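Local coordinates for MAU2 chromatid cohesion factor homolog (Saccharomyces cerevisiae, PDB 4XDN), which pairs with Scc2 in the complex that cohesin needs to associate with chromosomes, and so takes part in sister chromatid cohesion, at residues A[249-254]-A[287-292]; A[280-285]-A[319-324]; A[354-359]-A[381-386]. All blocks are in the same frame, centred on the assembly; numbering follows the deposited sequence.

Contact 1 (A[249-254]-A[287-292]); sequences GPELYA and QSLVTN
Glu251 and Pro250, side by side in the first turn of helix 250-266, meet Leu289, Ser288 and Asn292 at the end of helix 272-291. Take Glu251 outward from its backbone. Its CB starts off obliquely to the other helix, and CG, set opposite the carbonyl carbon, comes within 4.1 Å of Leu289 CD2. A bend at the next torsion (chi2 78°) brings the carboxylate over to Leu289 and Asn292. OE2 then lies 3.6 Å from Leu289 CD2, the two side chains sliding past each other in opposite directions. The same oxygen ends beside the amide of Asn292, 3.0 Å from the atom modelled as OD1; that amide is probably turned over, and its plane stands 36° from the carboxylate. The contact packs the start of one helix on the end of the next, away from their connection, in a largely helical superhelix, probably the TPR-like array known for the Scc4/Mau2 family. The axes cross steeply, at -111°. Gly249 caps the start of helix 250-266 directly after the short helix 245-248, with a positive phi that calls for glycine, and Gly249 O accepts Tyr253 N in the first turn. Pro250 gives the contact its apolar flank: its ring CG sits 3.9 Å from Ser288 CB, while Pro250 CB rests 4.0 Å from Leu289 CD2, which thus serves both residues of the turn. Behind Glu251 the packing continues onto Cys297 of the two-stranded hairpin and Phe315 of helix 312-315.

Contact 2 (A[280-285]-A[319-324]); sequences NFFDTN and ELKNIL
The ring of Phe282 is the bump here, pushed out from segment 280-285 of helix 272-291 into a hollow on segment 319-324 of helix 317-331 made by Leu320, Lys321 and Leu324. Two leucine methyls line its rim: Leu320 CD2 lies 3.5 Å from Phe282 CE1, and Leu324 CD2, one helical turn further on, 3.9 Å from Phe282 CE2. Leu320 CG stands in the ring plane, so this branch meets an edge. Lys321 supplies the roof: its CG makes an off-centre CH-pi contact, 4.2 Å from the Phe282 ring centroid and 29° off the normal. Bends at chi3 and chi4 fold the lysine back on itself and bring NZ obliquely to within 3.7 Å of Phe282 CE2. The segments run antiparallel in the helical superhelix, but their axes stay 12.8 Å apart, wide for neighbouring helices, and the Phe282 ring and the facing leucine and lysine side chains together span that gap. Helix 250-266 lies against the same rows of side chains, with Ala254 touching both Phe281 and Leu320. Phe281 also turns a ring edge to Leu320, more loosely, CE2 to CD2 at 4.4 Å. Tyr317 meets Phe282 edge-to-face, and Phe278 packs on it from the turn before.

Contact 3 (A[354-359]-A[381-386]); sequences TTQKLI and SILEFC
With chi1 at -62°, Thr355 swings its methyl CG2 opposite the backbone N and its OG1 opposite the carbonyl carbon, and the two branches find different partners on helix 369-398: the methyl meets Leu383, the hydroxyl oxygen Ile382. Leu383 answers with a chi1 of -62° and a fully extended second torsion, which carries its two methyls toward helix 339-360 although its CB sets off obliquely. CD2 of Leu383 lands 3.7 Å from Thr355 CG2 and equally close to Thr355 CB, the side chains passing each other in opposite directions. Leu383 CD2 also has Gln356 CG at 4.0 Å, crossing at about a right angle on the exposed side. The other methyl, Leu383 CD1, meets Ile359 CD1 tip to tip at 4.0 Å. Leu383 thus lies among Thr355, Gln356 and Ile359, the first and last one turn apart. The two helices are neighbours in sequence, joined by a short connection, and run antiparallel with axes 10.0 Å apart: a helical hairpin, the kind of unit from which such superhelices are stacked. Its buried side carries a polar atom, Thr355 OG1, which lies 3.4 Å from Ile382 CG2. That hydroxyl is hydrogen-bonded within its own helix to Val351 O and also to Asn322 ND2 of helix 317-331. Tyr379 widens the apolar side by touching Thr355 and Ile359. Ser381, Ile382 and Phe385 also pack against a second protein chain of the assembly, while Phe385 rests on Pro411 as well.

Contacts 1 and 2 share helix 272-291 and touch directly, Pro250 O lying 3.2 Å from Phe281 CZ and Leu289 CD1 3.9 Å from Phe281 CE2, so helices 250-266, 272-291 and 317-331 form one continuous packing. Contact 2 is the most buried and is aromatic and aliphatic, apart from its lysine edge. Contacts 1 and 3 are both partly buried: contact 1, at a helix end, mixes apolar flanks with a carboxylate beside an amide, while contact 3 is aliphatic packing around one leucine, with a buried threonine hydroxyl at its side. Ile323 CD1 against Ile382 CD1 at 3.8 Å joins contacts 2 and 3. Contacts 1 and 3 stay about 12 Å apart at their nearest atoms.

Contact 1 (A[249-254]-A[287-292])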
ATOM      1  N   GLY A 249      11.031   4.888  20.315  1.00 32.37           N
ATOM      2  CA  GLY A 249       9.979   4.137  20.979  1.00 32.12           C
ATOM      3  C   GLY A 249       9.602   2.879  20.210  1.00 32.20           C
ATOM      4  O   GLY A 249       9.838   2.792  19.004  1.00 31.41           O
ATOM      5  N   PRO A 250       9.002   1.898  20.902  1.00 32.83           N
ATOM      6  CA  PRO A 250       8.692   0.595  20.300  1.00 33.52           C
ATOM      7  C   PRO A 250       7.651   0.657  19.179  1.00 34.05           C
ATOM      8  O   PRO A 250       7.712  -0.154  18.254  1.00 34.85           O
ATOM      9  CB  PRO A 250       8.164  -0.219  21.487  1.00 34.39           C
ATOM     10  CG  PRO A 250       7.660   0.790  22.450  1.00 35.62           C
ATOM     11  CD  PRO A 250       8.550   1.981  22.301  1.00 35.56           C
ATOM     12  N   GLU A 251       6.718   1.600  19.254  1.00 33.26           N
ATOM     13  CA  GLU A 251       5.697   1.729  18.218  1.00 31.76           C
ATOM     14  C   GLU A 251       6.316   2.130  16.880  1.00 32.03           C
ATOM     15  O   GLU A 251       6.123   1.453  15.870  1.00 29.27           O
ATOM     16  CB  GLU A 251       4.632   2.748  18.627  1.00 31.34           C
ATOM     17  CG  GLU A 251       3.709   2.275  19.745  1.00 33.43           C
ATOM     18  CD  GLU A 251       4.350   2.351  21.121  1.00 38.16           C
ATOM     19  OE1 GLU A 251       5.084   3.327  21.392  1.00 38.25           O
ATOM     20  OE2 GLU A 251       4.117   1.433  21.934  1.00 42.39           O
ATOM     21  N   LEU A 252       7.067   3.228  16.879  1.00 30.48           N
ATOM     22  CA  LEU A 252       7.670   3.726  15.649  1.00 28.95           C
ATOM     23  C   LEU A 252       8.749   2.779  15.127  1.00 29.37           C
ATOM     24  O   LEU A 252       8.977   2.701  13.922  1.00 28.11           O
ATOM     25  CB  LEU A 252       8.261   5.122  15.868  1.00 30.33           C
ATOM     26  CG  LEU A 252       7.253   6.257  16.080  1.00 31.69           C
ATOM     27  CD1 LEU A 252       7.978   7.560  16.402  1.00 32.12           C
ATOM     28  CD2 LEU A 252       6.353   6.437  14.863  1.00 31.34           C
ATOM     29  N   TYR A 253       9.410   2.056  16.026  1.00 30.57           N
ATOM     30  CA  TYR A 253      10.441   1.117  15.602  1.00 28.54           C
ATOM     31  C   TYR A 253       9.812  -0.085  14.898  1.00 29.69           C
ATOM     32  O   TYR A 253      10.393  -0.638  13.967  1.00 30.74           O
ATOM     33  CB  TYR A 253      11.284   0.647  16.787  1.00 30.63           C
ATOM     34  CG  TYR A 253      12.577  -0.012  16.357  1.00 35.29           C
ATOM     35  CD1 TYR A 253      13.690   0.751  16.029  1.00 38.35           C
ATOM     36  CD2 TYR A 253      12.680  -1.395  16.265  1.00 37.56           C
ATOM     37  CE1 TYR A 253      14.873   0.154  15.630  1.00 40.91           C
ATOM     38  CE2 TYR A 253      13.857  -1.999  15.865  1.00 39.68           C
ATOM     39  CZ  TYR A 253      14.950  -1.219  15.548  1.00 42.05           C
ATOM     40  OH  TYR A 253      16.127  -1.814  15.151  1.00 43.90           O
ATOM     41  N   ALA A 254       8.625  -0.487  15.341  1.00 28.97           N
ATOM     42  CA  ALA A 254       7.892  -1.557  14.672  1.00 30.48           C
ATOM     43  C   ALA A 254       7.592  -1.146  13.236  1.00 30.41           C
ATOM     44  O   ALA A 254       7.603  -1.972  12.323  1.00 28.64           O
ATOM     45  CB  ALA A 254       6.608  -1.877  15.418  1.00 29.72           C
ATOM     46  N   GLN A 287       5.462  -6.701  25.363  1.00 51.92           N
ATOM     47  CA  GLN A 287       4.741  -6.149  26.505  1.00 56.97           C
ATOM     48  C   GLN A 287       4.527  -4.646  26.359  1.00 54.95           C
ATOM     49  O   GLN A 287       3.470  -4.130  26.718  1.00 54.35           O
ATOM     50  CB  GLN A 287       5.487  -6.454  27.812  1.00 65.31           C
ATOM     51  CG  GLN A 287       6.777  -5.661  28.038  1.00 73.74           C
ATOM     52  CD  GLN A 287       7.845  -5.945  26.997  1.00 79.64           C
ATOM     53  OE1 GLN A 287       7.892  -7.032  26.416  1.00 81.88           O
ATOM     54  NE2 GLN A 287       8.713  -4.966  26.758  1.00 81.25           N
ATOM     55  N   SER A 288       5.526  -3.951  25.824  1.00 57.08           N
ATOM     56  CA  SER A 288       5.436  -2.505  25.641  1.00 59.84           C
ATOM     57  C   SER A 288       4.288  -2.147  24.706  1.00 58.76           C
ATOM     58  O   SER A 288       3.548  -1.200  24.957  1.00 58.51           O
ATOM     59  CB  SER A 288       6.749  -1.944  25.091  1.00 61.71           C
ATOM     60  OG  SER A 288       7.760  -1.938  26.083  1.00 64.05           O
ATOM     61  N   LEU A 289       4.143  -2.912  23.629  1.00 57.79           N
ATOM     62  CA  LEU A 289       3.089  -2.662  22.654  1.00 55.90           C
ATOM     63  C   LEU A 289       1.714  -3.005  23.215  1.00 60.00           C
ATOM     64  O   LEU A 289       0.731  -2.324  22.923  1.00 61.99           O
ATOM     65  CB  LEU A 289       3.342  -3.465  21.377  1.00 49.41           C
ATOM     66  CG  LEU A 289       4.624  -3.127  20.612  1.00 44.86           C
ATOM     67  CD1 LEU A 289       4.787  -4.061  19.423  1.00 42.43           C
ATOM     68  CD2 LEU A 289       4.628  -1.675  20.156  1.00 42.24           C
ATOM     69  N   VAL A 290       1.648  -4.060  24.020  1.00 60.56           N
ATOM     70  CA  VAL A 290       0.379  -4.521  24.576  1.00 59.11           C
ATOM     71  C   VAL A 290      -0.129  -3.566  25.657  1.00 60.31           C
ATOM     72  O   VAL A 290      -1.309  -3.215  25.674  1.00 61.26           O
ATOM     73  CB  VAL A 290       0.510  -5.948  25.161  1.00 57.56           C
ATOM     74  CG1 VAL A 290      -0.777  -6.375  25.866  1.00 57.52           C
ATOM     75  CG2 VAL A 290       0.854  -6.939  24.057  1.00 54.77           C
ATOM     76  N   THR A 291       0.760  -3.147  26.553  1.00 60.95           N
ATOM     77  CA  THR A 291       0.381  -2.238  27.633  1.00 63.02           C
ATOM     78  C   THR A 291       0.096  -0.833  27.104  1.00 63.04           C
ATOM     79  O   THR A 291      -0.672  -0.079  27.704  1.00 65.08           O
ATOM     80  CB  THR A 291       1.478  -2.147  28.717  1.00 63.61           C
ATOM     81  OG1 THR A 291       2.712  -1.726  28.124  1.00 63.76           O
ATOM     82  CG2 THR A 291       1.676  -3.492  29.401  1.00 63.41           C
ATOM     83  N   ASN A 292       0.717  -0.492  25.979  1.00 61.10           N
ATOM     84  CA  ASN A 292       0.557   0.825  25.371  1.00 63.72           C
ATOM     85  C   ASN A 292      -0.565   0.847  24.333  1.00 62.14           C
ATOM     86  O   ASN A 292      -0.864   1.889  23.750  1.00 61.85           O
ATOM     87  CB  ASN A 292       1.878   1.264  24.729  1.00 65.65           C
ATOM     88  CG  ASN A 292       1.824   2.676  24.180  1.00 70.75           C
ATOM     89  OD1 ASN A 292       1.725   2.878  22.969  1.00 71.47           O
ATOM     90  ND2 ASN A 292       1.880   3.662  25.069  1.00 73.40           N
TER

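Contact 2 (A[280-285]-A[319-324])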
ATOM      1  N   ASN A 280      13.443 -10.822  17.609  1.00 47.75           N
ATOM      2  CA  ASN A 280      14.110 -10.261  18.776  1.00 51.15           C
ATOM      3  C   ASN A 280      13.324  -9.081  19.339  1.00 48.12           C
ATOM      4  O   ASN A 280      13.202  -8.928  20.554  1.00 48.50           O
ATOM      5  CB  ASN A 280      15.533  -9.822  18.425  1.00 55.77           C
ATOM      6  CG  ASN A 280      16.413 -10.981  17.991  1.00 61.42           C
ATOM      7  OD1 ASN A 280      16.124 -12.141  18.288  1.00 62.43           O
ATOM      8  ND2 ASN A 280      17.498 -10.670  17.288  1.00 63.77           N
ATOM      9  N   PHE A 281      12.790  -8.256  18.444  1.00 45.70           N
ATOM     10  CA  PHE A 281      11.992  -7.101  18.838  1.00 45.85           C
ATOM     11  C   PHE A 281      10.777  -7.526  19.657  1.00 45.92           C
ATOM     12  O   PHE A 281      10.506  -6.965  20.719  1.00 46.49           O
ATOM     13  CB  PHE A 281      11.548  -6.314  17.601  1.00 42.91           C
ATOM     14  CG  PHE A 281      10.559  -5.225  17.900  1.00 41.25           C
ATOM     15  CD1 PHE A 281      10.953  -4.072  18.556  1.00 41.80           C
ATOM     16  CD2 PHE A 281       9.233  -5.353  17.520  1.00 40.20           C
ATOM     17  CE1 PHE A 281      10.047  -3.071  18.831  1.00 41.15           C
ATOM     18  CE2 PHE A 281       8.320  -4.351  17.791  1.00 39.04           C
ATOM     19  CZ  PHE A 281       8.730  -3.209  18.448  1.00 39.90           C
ATOM     20  N   PHE A 282      10.055  -8.526  19.163  1.00 45.20           N
ATOM     21  CA  PHE A 282       8.870  -9.029  19.848  1.00 44.46           C
ATOM     22  C   PHE A 282       9.213  -9.611  21.214  1.00 47.85           C
ATOM     23  O   PHE A 282       8.472  -9.422  22.178  1.00 47.11           O
ATOM     24  CB  PHE A 282       8.172 -10.093  18.996  1.00 42.85           C
ATOM     25  CG  PHE A 282       7.436  -9.543  17.802  1.00 40.65           C
ATOM     26  CD1 PHE A 282       6.761  -8.336  17.876  1.00 41.53           C
ATOM     27  CD2 PHE A 282       7.414 -10.241  16.606  1.00 40.17           C
ATOM     28  CE1 PHE A 282       6.084  -7.836  16.782  1.00 39.99           C
ATOM     29  CE2 PHE A 282       6.738  -9.744  15.508  1.00 38.09           C
ATOM     30  CZ  PHE A 282       6.073  -8.540  15.596  1.00 37.97           C
ATOM     31  N   ASP A 283      10.337 -10.316  21.296  1.00 50.46           N
ATOM     32  CA  ASP A 283      10.746 -10.955  22.543  1.00 52.98           C
ATOM     33  C   ASP A 283      10.942  -9.946  23.669  1.00 54.61           C
ATOM     34  O   ASP A 283      10.721 -10.262  24.838  1.00 56.19           O
ATOM     35  CB  ASP A 283      12.043 -11.746  22.343  1.00 54.84           C
ATOM     36  CG  ASP A 283      11.840 -13.016  21.540  1.00 56.24           C
ATOM     37  OD1 ASP A 283      10.688 -13.487  21.439  1.00 55.11           O
ATOM     38  OD2 ASP A 283      12.841 -13.551  21.020  1.00 59.24           O
ATOM     39  N   THR A 284      11.349  -8.732  23.310  1.00 54.92           N
ATOM     40  CA  THR A 284      11.752  -7.733  24.297  1.00 57.94           C
ATOM     41  C   THR A 284      10.795  -6.546  24.395  1.00 54.60           C
ATOM     42  O   THR A 284      10.833  -5.803  25.374  1.00 55.29           O
ATOM     43  CB  THR A 284      13.159  -7.195  23.977  1.00 62.03           C
ATOM     44  OG1 THR A 284      13.163  -6.602  22.672  1.00 62.66           O
ATOM     45  CG2 THR A 284      14.182  -8.320  24.019  1.00 64.07           C
ATOM     46  N   ASN A 285       9.940  -6.370  23.388  1.00 51.90           N
ATOM     47  CA  ASN A 285       9.070  -5.196  23.316  1.00 51.67           C
ATOM     48  C   ASN A 285       7.596  -5.531  23.102  1.00 48.95           C
ATOM     49  O   ASN A 285       6.777  -4.632  22.902  1.00 47.70           O
ATOM     50  CB  ASN A 285       9.547  -4.268  22.198  1.00 53.31           C
ATOM     51  CG  ASN A 285      10.947  -3.742  22.438  1.00 57.04           C
ATOM     52  OD1 ASN A 285      11.934  -4.350  22.023  1.00 59.44           O
ATOM     53  ND2 ASN A 285      11.043  -2.605  23.116  1.00 57.78           N
ATOM     54  N   GLU A 319      -2.140  -7.128  15.611  1.00 33.68           N
ATOM     55  CA  GLU A 319      -2.287  -6.609  14.258  1.00 34.91           C
ATOM     56  C   GLU A 319      -0.954  -6.641  13.523  1.00 32.31           C
ATOM     57  O   GLU A 319      -0.902  -6.922  12.326  1.00 33.86           O
ATOM     58  CB  GLU A 319      -2.831  -5.177  14.276  1.00 37.57           C
ATOM     59  CG  GLU A 319      -4.318  -5.057  14.591  1.00 42.70           C
ATOM     60  CD  GLU A 319      -4.624  -5.179  16.070  1.00 46.93           C
ATOM     61  OE1 GLU A 319      -3.775  -5.707  16.818  1.00 47.65           O
ATOM     62  OE2 GLU A 319      -5.718  -4.744  16.486  1.00 50.89           O
ATOM     63  N   LEU A 320       0.123  -6.358  14.246  1.00 29.76           N
ATOM     64  CA  LEU A 320       1.446  -6.271  13.644  1.00 31.37           C
ATOM     65  C   LEU A 320       1.927  -7.632  13.148  1.00 32.42           C
ATOM     66  O   LEU A 320       2.412  -7.750  12.023  1.00 32.73           O
ATOM     67  CB  LEU A 320       2.447  -5.690  14.644  1.00 32.32           C
ATOM     68  CG  LEU A 320       3.894  -5.578  14.162  1.00 31.12           C
ATOM     69  CD1 LEU A 320       3.990  -4.777  12.875  1.00 30.56           C
ATOM     70  CD2 LEU A 320       4.750  -4.947  15.239  1.00 32.73           C
ATOM     71  N   LYS A 321       1.798  -8.654  13.989  1.00 32.25           N
ATOM     72  CA  LYS A 321       2.197 -10.001  13.603  1.00 33.67           C
ATOM     73  C   LYS A 321       1.383 -10.472  12.406  1.00 33.18           C
ATOM     74  O   LYS A 321       1.906 -11.137  11.513  1.00 32.96           O
ATOM     75  CB  LYS A 321       2.027 -10.976  14.769  1.00 38.24           C
ATOM     76  CG  LYS A 321       3.125 -10.879  15.817  1.00 42.91           C
ATOM     77  CD  LYS A 321       3.231 -12.143  16.663  1.00 49.78           C
ATOM     78  CE  LYS A 321       3.778 -13.332  15.876  1.00 55.15           C
ATOM     79  NZ  LYS A 321       5.113 -13.053  15.267  1.00 58.13           N
ATOM     80  N   ASN A 322       0.102 -10.114  12.394  1.00 33.75           N
ATOM     81  CA  ASN A 322      -0.781 -10.452  11.283  1.00 33.19           C
ATOM     82  C   ASN A 322      -0.260  -9.868   9.969  1.00 32.75           C
ATOM     83  O   ASN A 322      -0.248 -10.548   8.944  1.00 33.15           O
ATOM     84  CB  ASN A 322      -2.198  -9.947  11.563  1.00 31.38           C
ATOM     85  CG  ASN A 322      -3.230 -10.533  10.616  1.00 31.58           C
ATOM     86  OD1 ASN A 322      -3.251 -11.741  10.365  1.00 31.53           O
ATOM     87  ND2 ASN A 322      -4.095  -9.675  10.082  1.00 30.06           N
ATOM     88  N   ILE A 323       0.176  -8.610  10.013  1.00 29.22           N
ATOM     89  CA  ILE A 323       0.756  -7.946   8.847  1.00 24.81           C
ATOM     90  C   ILE A 323       2.057  -8.632   8.438  1.00 26.23           C
ATOM     91  O   ILE A 323       2.284  -8.894   7.259  1.00 23.81           O
ATOM     92  CB  ILE A 323       1.041  -6.445   9.120  1.00 32.20           C
ATOM     93  CG1 ILE A 323      -0.263  -5.670   9.359  1.00 33.80           C
ATOM     94  CG2 ILE A 323       1.824  -5.812   7.964  1.00 31.10           C
ATOM     95  CD1 ILE A 323      -1.165  -5.536   8.138  1.00 35.68           C
ATOM     96  N   LEU A 324       2.910  -8.912   9.418  1.00 28.78           N
ATOM     97  CA  LEU A 324       4.205  -9.529   9.151  1.00 31.95           C
ATOM     98  C   LEU A 324       4.037 -10.903   8.518  1.00 33.15           C
ATOM     99  O   LEU A 324       4.810 -11.293   7.641  1.00 33.89           O
ATOM    100  CB  LEU A 324       5.021  -9.646  10.439  1.00 35.84           C
ATOM    101  CG  LEU A 324       6.342 -10.410  10.327  1.00 40.68           C
ATOM    102  CD1 LEU A 324       7.247  -9.802   9.257  1.00 41.51           C
ATOM    103  CD2 LEU A 324       7.050 -10.444  11.671  1.00 44.64           C
TER

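Contact 3 (A[354-359]-A[381-386])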
ATOM      1  N   THR A 354      -7.303 -14.950  11.202  1.00 35.97           N
ATOM      2  CA  THR A 354      -6.913 -13.990  12.233  1.00 36.09           C
ATOM      3  C   THR A 354      -7.611 -12.662  11.987  1.00 35.50           C
ATOM      4  O   THR A 354      -8.158 -12.053  12.906  1.00 36.30           O
ATOM      5  CB  THR A 354      -5.385 -13.764  12.264  1.00 36.93           C
ATOM      6  OG1 THR A 354      -4.727 -14.970  12.664  1.00 38.70           O
ATOM      7  CG2 THR A 354      -5.012 -12.646  13.243  1.00 36.77           C
ATOM      8  N   THR A 355      -7.584 -12.227  10.733  1.00 33.85           N
ATOM      9  CA  THR A 355      -8.188 -10.966  10.330  1.00 33.74           C
ATOM     10  C   THR A 355      -9.692 -10.976  10.590  1.00 33.98           C
ATOM     11  O   THR A 355     -10.254  -9.979  11.041  1.00 32.83           O
ATOM     12  CB  THR A 355      -7.914 -10.679   8.840  1.00 31.59           C
ATOM     13  OG1 THR A 355      -6.501 -10.566   8.634  1.00 28.87           O
ATOM     14  CG2 THR A 355      -8.587  -9.393   8.387  1.00 31.00           C
ATOM     15  N   GLN A 356     -10.338 -12.104  10.307  1.00 33.84           N
ATOM     16  CA  GLN A 356     -11.767 -12.244  10.572  1.00 35.78           C
ATOM     17  C   GLN A 356     -12.074 -12.013  12.049  1.00 35.37           C
ATOM     18  O   GLN A 356     -13.070 -11.374  12.389  1.00 36.33           O
ATOM     19  CB  GLN A 356     -12.264 -13.625  10.150  1.00 40.94           C
ATOM     20  CG  GLN A 356     -12.426 -13.799   8.653  1.00 43.03           C
ATOM     21  CD  GLN A 356     -12.972 -15.166   8.286  1.00 46.62           C
ATOM     22  OE1 GLN A 356     -12.542 -16.188   8.825  1.00 46.03           O
ATOM     23  NE2 GLN A 356     -13.937 -15.190   7.374  1.00 48.95           N
ATOM     24  N   LYS A 357     -11.215 -12.537  12.918  1.00 37.39           N
ATOM     25  CA  LYS A 357     -11.389 -12.383  14.358  1.00 41.53           C
ATOM     26  C   LYS A 357     -11.122 -10.945  14.807  1.00 37.94           C
ATOM     27  O   LYS A 357     -11.778 -10.445  15.722  1.00 34.46           O
ATOM     28  CB  LYS A 357     -10.473 -13.350  15.114  1.00 47.16           C
ATOM     29  CG  LYS A 357     -10.988 -14.780  15.155  1.00 54.41           C
ATOM     30  CD  LYS A 357     -10.058 -15.690  15.945  1.00 61.91           C
ATOM     31  CE  LYS A 357     -10.801 -16.441  17.046  1.00 68.75           C
ATOM     32  NZ  LYS A 357     -11.241 -15.544  18.156  1.00 71.02           N
ATOM     33  N   LEU A 358     -10.161 -10.284  14.166  1.00 38.80           N
ATOM     34  CA  LEU A 358      -9.862  -8.892  14.480  1.00 37.26           C
ATOM     35  C   LEU A 358     -11.071  -8.017  14.173  1.00 35.10           C
ATOM     36  O   LEU A 358     -11.396  -7.102  14.930  1.00 38.59           O
ATOM     37  CB  LEU A 358      -8.640  -8.406  13.699  1.00 38.58           C
ATOM     38  CG  LEU A 358      -7.282  -8.974  14.125  1.00 41.62           C
ATOM     39  CD1 LEU A 358      -6.189  -8.510  13.168  1.00 41.54           C
ATOM     40  CD2 LEU A 358      -6.941  -8.577  15.555  1.00 43.10           C
ATOM     41  N   ILE A 359     -11.736  -8.308  13.060  1.00 32.15           N
ATOM     42  CA  ILE A 359     -12.968  -7.617  12.702  1.00 34.09           C
ATOM     43  C   ILE A 359     -14.054  -7.905  13.734  1.00 38.57           C
ATOM     44  O   ILE A 359     -14.702  -6.991  14.244  1.00 36.15           O
ATOM     45  CB  ILE A 359     -13.463  -8.039  11.306  1.00 35.63           C
ATOM     46  CG1 ILE A 359     -12.461  -7.603  10.237  1.00 34.66           C
ATOM     47  CG2 ILE A 359     -14.839  -7.439  11.009  1.00 37.25           C
ATOM     48  CD1 ILE A 359     -12.699  -8.235   8.882  1.00 37.62           C
ATOM     49  N   SER A 381      -9.590  -5.416   3.247  1.00 29.39           N
ATOM     50  CA  SER A 381      -8.613  -5.396   2.163  1.00 32.29           C
ATOM     51  C   SER A 381      -7.588  -6.505   2.369  1.00 31.31           C
ATOM     52  O   SER A 381      -7.115  -7.108   1.408  1.00 34.08           O
ATOM     53  CB  SER A 381      -7.913  -4.037   2.077  1.00 35.93           C
ATOM     54  OG  SER A 381      -7.010  -3.856   3.153  1.00 39.00           O
ATOM     55  N   ILE A 382      -7.249  -6.769   3.628  1.00 30.70           N
ATOM     56  CA  ILE A 382      -6.327  -7.851   3.954  1.00 30.60           C
ATOM     57  C   ILE A 382      -6.945  -9.185   3.555  1.00 32.77           C
ATOM     58  O   ILE A 382      -6.259 -10.048   3.008  1.00 30.72           O
ATOM     59  CB  ILE A 382      -5.962  -7.861   5.456  1.00 30.55           C
ATOM     60  CG1 ILE A 382      -5.122  -6.625   5.790  1.00 30.15           C
ATOM     61  CG2 ILE A 382      -5.195  -9.137   5.822  1.00 31.69           C
ATOM     62  CD1 ILE A 382      -4.787  -6.461   7.265  1.00 31.84           C
ATOM     63  N   LEU A 383      -8.236  -9.355   3.824  1.00 33.23           N
ATOM     64  CA  LEU A 383      -8.948 -10.552   3.384  1.00 33.79           C
ATOM     65  C   LEU A 383      -8.856 -10.674   1.866  1.00 33.49           C
ATOM     66  O   LEU A 383      -8.679 -11.767   1.329  1.00 34.05           O
ATOM     67  CB  LEU A 383     -10.417 -10.520   3.816  1.00 33.40           C
ATOM     68  CG  LEU A 383     -10.739 -10.496   5.313  1.00 34.91           C
ATOM     69  CD1 LEU A 383     -12.248 -10.428   5.522  1.00 35.54           C
ATOM     70  CD2 LEU A 383     -10.160 -11.706   6.033  1.00 38.47           C
ATOM     71  N   GLU A 384      -8.973  -9.541   1.181  1.00 33.60           N
ATOM     72  CA  GLU A 384      -8.926  -9.524  -0.274  1.00 35.94           C
ATOM     73  C   GLU A 384      -7.528  -9.868  -0.783  1.00 34.88           C
ATOM     74  O   GLU A 384      -7.383 -10.494  -1.833  1.00 32.83           O
ATOM     75  CB  GLU A 384      -9.370  -8.161  -0.805  1.00 40.18           C
ATOM     76  CG  GLU A 384     -10.864  -7.916  -0.663  1.00 44.93           C
ATOM     77  CD  GLU A 384     -11.257  -6.481  -0.954  1.00 49.77           C
ATOM     78  OE1 GLU A 384     -10.374  -5.680  -1.330  1.00 51.65           O
ATOM     79  OE2 GLU A 384     -12.451  -6.151  -0.801  1.00 52.75           O
ATOM     80  N   PHE A 385      -6.503  -9.464  -0.036  1.00 34.58           N
ATOM     81  CA  PHE A 385      -5.129  -9.817  -0.380  1.00 31.92           C
ATOM     82  C   PHE A 385      -4.909 -11.323  -0.248  1.00 32.96           C
ATOM     83  O   PHE A 385      -4.232 -11.931  -1.076  1.00 32.62           O
ATOM     84  CB  PHE A 385      -4.129  -9.067   0.503  1.00 28.69           C
ATOM     85  CG  PHE A 385      -3.861  -7.652   0.064  1.00 28.93           C
ATOM     86  CD1 PHE A 385      -3.303  -7.389  -1.176  1.00 29.63           C
ATOM     87  CD2 PHE A 385      -4.144  -6.585   0.903  1.00 28.74           C
ATOM     88  CE1 PHE A 385      -3.049  -6.089  -1.577  1.00 31.69           C
ATOM     89  CE2 PHE A 385      -3.890  -5.282   0.507  1.00 28.85           C
ATOM     90  CZ  PHE A 385      -3.343  -5.035  -0.734  1.00 29.62           C
ATOM     91  N   CYS A 386      -5.485 -11.916   0.794  1.00 32.76           N
ATOM     92  CA  CYS A 386      -5.333 -13.346   1.044  1.00 33.96           C
ATOM     93  C   CYS A 386      -5.899 -14.174  -0.102  1.00 36.44           C
ATOM     94  O   CYS A 386      -5.271 -15.130  -0.555  1.00 37.17           O
ATOM     95  CB  CYS A 386      -6.019 -13.741   2.353  1.00 34.91           C
ATOM     96  SG  CYS A 386      -5.181 -13.168   3.854  1.00 32.45           S
TER